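Local atomic coordinates of aluminum resistance protein (Clostridium novyi, PDB entry 3I16), a protein that probably acts as a pyridoxal-phosphate-dependent carbon-sulfur lyase of the methionine gamma-lyase family, linked by name to aluminum resistance. Residues Leu237-Leu242 with Gly255-Thr260; Val180-Ser185 with Cys215-Cys220. One frame throughout, in Å; residues are numbered along the deposited sequence.

Interaction 1: Leu237-Leu242 with Gly255-Thr260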
# COMPACT_ATOMS: atom_id res chain seq x y z
N LEU B 237 -10.32 -29.81 -10.40
CA LEU B 237 -10.29 -28.51 -9.75
C LEU B 237 -9.87 -28.70 -8.31
O LEU B 237 -10.27 -29.67 -7.66
CB LEU B 237 -11.69 -27.87 -9.80
CG LEU B 237 -11.92 -26.47 -9.22
CD1 LEU B 237 -11.18 -25.40 -10.01
CD2 LEU B 237 -13.43 -26.12 -9.20
N ILE B 238 -9.06 -27.76 -7.82
CA ILE B 238 -8.61 -27.74 -6.44
C ILE B 238 -8.74 -26.32 -5.98
O ILE B 238 -8.77 -25.42 -6.80
CB ILE B 238 -7.13 -28.20 -6.25
CG1 ILE B 238 -6.13 -27.29 -6.99
CG2 ILE B 238 -6.97 -29.65 -6.70
CD1 ILE B 238 -4.68 -27.65 -6.69
N ALA B 239 -8.81 -26.14 -4.67
CA ALA B 239 -8.90 -24.81 -4.09
C ALA B 239 -8.15 -24.77 -2.79
O ALA B 239 -8.03 -25.81 -2.12
CB ALA B 239 -10.37 -24.42 -3.84
N GLY B 240 -7.70 -23.58 -2.43
CA GLY B 240 -7.02 -23.34 -1.16
C GLY B 240 -6.91 -21.87 -0.76
O GLY B 240 -7.28 -20.97 -1.51
N SER B 241 -6.36 -21.66 0.43
CA SER B 241 -6.16 -20.33 1.04
C SER B 241 -4.71 -19.82 0.90
O SER B 241 -3.76 -20.56 1.14
CB SER B 241 -6.52 -20.38 2.53
OG SER B 241 -6.10 -19.20 3.21
N LEU B 242 -4.55 -18.55 0.54
CA LEU B 242 -3.21 -17.98 0.41
C LEU B 242 -2.58 -17.62 1.77
O LEU B 242 -1.45 -17.15 1.80
CB LEU B 242 -3.20 -16.75 -0.53
CG LEU B 242 -3.42 -16.91 -2.05
CD1 LEU B 242 -2.82 -15.69 -2.75
CD2 LEU B 242 -2.81 -18.16 -2.66
N GLY B 255 -7.20 -16.36 -2.01
CA GLY B 255 -7.34 -17.77 -2.30
C GLY B 255 -6.95 -18.11 -3.72
O GLY B 255 -6.72 -17.23 -4.57
N TYR B 256 -6.83 -19.40 -3.97
CA TYR B 256 -6.55 -19.84 -5.31
C TYR B 256 -7.40 -21.05 -5.65
O TYR B 256 -7.90 -21.75 -4.76
CB TYR B 256 -5.07 -20.24 -5.48
CG TYR B 256 -4.74 -21.58 -4.84
CD1 TYR B 256 -4.47 -21.67 -3.47
CD2 TYR B 256 -4.72 -22.75 -5.58
CE1 TYR B 256 -4.18 -22.88 -2.87
CE2 TYR B 256 -4.43 -24.00 -4.97
CZ TYR B 256 -4.16 -24.04 -3.61
OH TYR B 256 -3.88 -25.25 -2.99
N LEU B 257 -7.56 -21.24 -6.95
CA LEU B 257 -8.09 -22.47 -7.50
C LEU B 257 -7.26 -22.77 -8.73
O LEU B 257 -6.72 -21.85 -9.35
CB LEU B 257 -9.56 -22.41 -7.87
CG LEU B 257 -10.55 -22.19 -6.73
CD1 LEU B 257 -10.83 -20.71 -6.63
CD2 LEU B 257 -11.85 -22.98 -6.98
N ALA B 258 -7.12 -24.05 -9.05
CA ALA B 258 -6.38 -24.45 -10.23
C ALA B 258 -7.14 -25.61 -10.82
O ALA B 258 -7.69 -26.45 -10.08
CB ALA B 258 -4.95 -24.84 -9.85
N GLY B 259 -7.21 -25.67 -12.15
CA GLY B 259 -7.95 -26.74 -12.78
C GLY B 259 -8.30 -26.50 -14.23
O GLY B 259 -7.66 -25.70 -14.89
N THR B 260 -9.31 -27.18 -14.70
CA THR B 260 -9.74 -27.02 -16.08
C THR B 260 -10.25 -25.62 -16.31
O THR B 260 -10.78 -24.97 -15.40
CB THR B 260 -10.81 -28.04 -16.49
OG1 THR B 260 -12.05 -27.79 -15.81
CG2 THR B 260 -10.34 -29.45 -16.21
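A258 O is met by two groups of the facing strand. The amide of I238 gives it a hydrogen bond, N to O 2.9 Å, almost in line with the carbonyl. The CA-H of L237 adds a weaker contact. The strands 237-241 and 255-259 run antiparallel, and I238/A258 and G240/Y256 are the hydrogen-bonded pairs. In the second pair Y256 N donates to G240 O at 3.0 Å, with an N-H...O angle of 165°. Y256 places its CG between its own backbone N and carbonyl carbon, chi1 75°. This turns the ring across the partner strand, where G240 has no side chain. One ring face lies on G240 N and A239 C, and Y256 CE1 is 3.3 Å from G240 CA. I238 CD1 touches the ring edge at Y256 CE2, 4.0 Å away. The Y256 hydroxyl is hydrogen-bonded to E223 and N219. The L237, A239 and L257 side chains share the face of the sheet opposite Y256. A239 CB meets L257 CG at 3.7 Å, and L237 CD1 reaches L257 CD2 at 3.9 Å. This antiparallel pair belongs to the large sheet of a fold type I PLP enzyme. Helices 100-111 and 261-271 pack on the leucine face. Helix 73-86 packs on the face with I238 and A258. Strands 214-218 and 90-94 flank the pair in the sheet.

Interaction 2: Val180-Ser185 with Cys215-Cys220; sequences VHIQRS and CFVDNC. With PLP (pyridoxal-5'-phosphate), chain J.
Strands 180-183 and 215-218 run parallel, 4.7 Å apart at closest approach and 25° from each other in direction. F216 N donates to V180 O at 2.8 Å, and the ladder continues through I182 N to F216 O and D218 N to I182 O. R184 N to D218 O carries it one residue beyond the end of strand 180-183. On one face I182 CD1 packs on V217 CG2 at 4.0 Å. On the other, F216 CD2 comes to the edge of the H181 ring. H181, Q183 and D218 also point to this face and share one water. It bonds to H181 NE2 and donates to Q183 OE1 and D218 OD2. The other nitrogen of the H181 ring, ND1, is hydrogen-bonded to S120 OG. The two strands belong to a beta-alpha-beta unit in which helix 196-209 makes the connection, in the large domain of the fold type I PLP enzymes. Their C-terminal ends form part of the cofactor pocket. D218 OD2 accepts from PLP N1 at 2.5 Å, as the aspartate at the pyridine nitrogen does in this fold. D218 OD1 accepts from C220 N at 3.2 Å, an Asx turn that ties the carboxylate to the chain. C220 SG lies over a face of the pyridine ring, 3.6 Å from PLP C5. Q183 CD and S185 CB border the PLP methyl, C2A. Q183 is held in turn by its NE2, which donates to S185 O at 2.9 Å. R184 CG lies anti to its backbone N (chi1 -177°) and the chain stays extended to NE. NH1 then hydrogen-bonds to N219 OD1 at 2.9 Å, with the acceptor in the guanidinium plane. S331 takes the R184 NE, and E229 makes a salt bridge to NH1.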
# COMPACT_ATOMS: atom_id res chain seq x y z
N VAL B 180 -17.79 -34.64 -7.24
CA VAL B 180 -17.32 -35.35 -6.06
C VAL B 180 -16.33 -34.42 -5.36
O VAL B 180 -15.41 -33.87 -6.00
CB VAL B 180 -16.69 -36.75 -6.39
CG1 VAL B 180 -15.86 -37.33 -5.20
CG2 VAL B 180 -17.78 -37.75 -6.77
N HIS B 181 -16.58 -34.19 -4.07
CA HIS B 181 -15.76 -33.36 -3.23
C HIS B 181 -14.88 -34.25 -2.33
O HIS B 181 -15.37 -35.12 -1.61
CB HIS B 181 -16.63 -32.43 -2.40
CG HIS B 181 -15.96 -31.88 -1.17
ND1 HIS B 181 -16.21 -32.37 0.09
CD2 HIS B 181 -15.03 -30.91 -1.02
CE1 HIS B 181 -15.46 -31.73 0.96
NE2 HIS B 181 -14.76 -30.82 0.32
N ILE B 182 -13.58 -33.99 -2.39
CA ILE B 182 -12.57 -34.72 -1.65
C ILE B 182 -11.76 -33.77 -0.76
O ILE B 182 -11.13 -32.84 -1.25
CB ILE B 182 -11.56 -35.32 -2.64
CG1 ILE B 182 -12.26 -36.26 -3.64
CG2 ILE B 182 -10.46 -36.02 -1.92
CD1 ILE B 182 -11.42 -36.42 -4.92
N GLN B 183 -11.77 -34.00 0.54
CA GLN B 183 -11.01 -33.15 1.45
C GLN B 183 -9.67 -33.81 1.74
O GLN B 183 -9.63 -34.91 2.25
CB GLN B 183 -11.78 -32.97 2.73
CG GLN B 183 -11.18 -31.95 3.68
CD GLN B 183 -12.10 -31.69 4.84
OE1 GLN B 183 -13.23 -31.19 4.66
NE2 GLN B 183 -11.65 -32.05 6.04
N ARG B 184 -8.57 -33.12 1.41
CA ARG B 184 -7.24 -33.67 1.63
C ARG B 184 -6.86 -33.71 3.11
O ARG B 184 -6.48 -34.77 3.64
CB ARG B 184 -6.22 -32.87 0.83
CG ARG B 184 -4.82 -33.39 0.94
CD ARG B 184 -3.92 -32.69 0.01
NE ARG B 184 -2.55 -33.21 0.07
CZ ARG B 184 -1.57 -32.79 -0.71
NH1 ARG B 184 -1.79 -31.87 -1.64
NH2 ARG B 184 -0.36 -33.30 -0.58
N SER B 185 -6.97 -32.56 3.77
CA SER B 185 -6.62 -32.41 5.19
C SER B 185 -7.75 -32.96 6.06
O SER B 185 -8.90 -32.98 5.65
CB SER B 185 -6.37 -30.93 5.50
OG SER B 185 -6.01 -30.74 6.85
N CYS B 215 -14.12 -33.92 -10.34
CA CYS B 215 -13.42 -34.30 -9.12
C CYS B 215 -12.76 -33.05 -8.54
O CYS B 215 -11.77 -32.55 -9.08
CB CYS B 215 -12.44 -35.40 -9.43
SG CYS B 215 -13.33 -36.99 -9.67
N PHE B 216 -13.34 -32.56 -7.44
CA PHE B 216 -12.90 -31.36 -6.75
C PHE B 216 -12.17 -31.66 -5.43
O PHE B 216 -12.71 -32.34 -4.57
CB PHE B 216 -14.11 -30.45 -6.50
CG PHE B 216 -13.81 -29.22 -5.69
CD1 PHE B 216 -12.82 -28.33 -6.09
CD2 PHE B 216 -14.57 -28.90 -4.57
CE1 PHE B 216 -12.54 -27.19 -5.35
CE2 PHE B 216 -14.32 -27.73 -3.83
CZ PHE B 216 -13.30 -26.87 -4.22
N VAL B 217 -10.97 -31.13 -5.27
CA VAL B 217 -10.21 -31.33 -4.04
C VAL B 217 -9.95 -30.04 -3.29
O VAL B 217 -9.48 -29.05 -3.85
CB VAL B 217 -8.84 -31.99 -4.29
CG1 VAL B 217 -8.12 -32.25 -2.94
CG2 VAL B 217 -9.00 -33.28 -5.09
N ASP B 218 -10.30 -30.07 -2.01
CA ASP B 218 -9.98 -29.03 -1.02
C ASP B 218 -8.55 -29.36 -0.67
O ASP B 218 -8.29 -30.33 0.05
CB ASP B 218 -10.90 -29.20 0.20
CG ASP B 218 -10.51 -28.32 1.39
OD1 ASP B 218 -9.45 -27.66 1.39
OD2 ASP B 218 -11.33 -28.29 2.33
N ASN B 219 -7.63 -28.55 -1.16
CA ASN B 219 -6.21 -28.78 -1.04
C ASN B 219 -5.54 -28.05 0.14
O ASN B 219 -4.32 -28.17 0.32
CB ASN B 219 -5.51 -28.37 -2.35
CG ASN B 219 -4.20 -29.13 -2.58
OD1 ASN B 219 -4.12 -30.31 -2.28
ND2 ASN B 219 -3.18 -28.45 -3.13
N CYS B 220 -6.31 -27.29 0.91
CA CYS B 220 -5.75 -26.56 2.05
C CYS B 220 -4.81 -27.40 2.92
O CYS B 220 -5.18 -28.50 3.33
CB CYS B 220 -6.85 -26.07 2.96
SG CYS B 220 -7.75 -24.67 2.32
N1 PLP J . -10.71 -26.95 4.35
C2 PLP J . -9.83 -27.46 5.26
C2A PLP J . -9.65 -28.94 5.38
C3 PLP J . -9.10 -26.57 6.05
O3 PLP J . -8.20 -27.08 6.95
C4 PLP J . -9.28 -25.19 5.92
C5 PLP J . -10.19 -24.69 5.00
C6 PLP J . -10.88 -25.59 4.21
C5A PLP J . -10.43 -23.21 4.77
O4P PLP J . -10.53 -22.50 5.95
P PLP J . -10.56 -20.87 6.08
O1P PLP J . -9.44 -20.15 5.33
O2P PLP J . -10.31 -20.66 7.56
O3P PLP J . -11.90 -20.36 5.59
O HOH W 1 -13.46 -29.55 2.45
O HOH W 2 -7.50 -30.01 2.80

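From the N terminus, 180-185 comes first and pairs with 215-220. Interaction 2 thus closes a loop that holds helix 196-209. The chain then runs on to 237-242, which pairs with 255-260 in interaction 1 after a connection without helix or strand. The loops follow in series and neither nest nor cross. Strands 214-218 and 237-241 are neighbours in one sheet and join the contacts: L237 O and V217 N, 2.9 Å apart, probably form a hydrogen bond, as do A239 O and N219 N. Four adjacent strands result, three parallel and the last reversed. The C-terminal ends of the parallel three gather near PLP, with S241 of interaction 1 close to it.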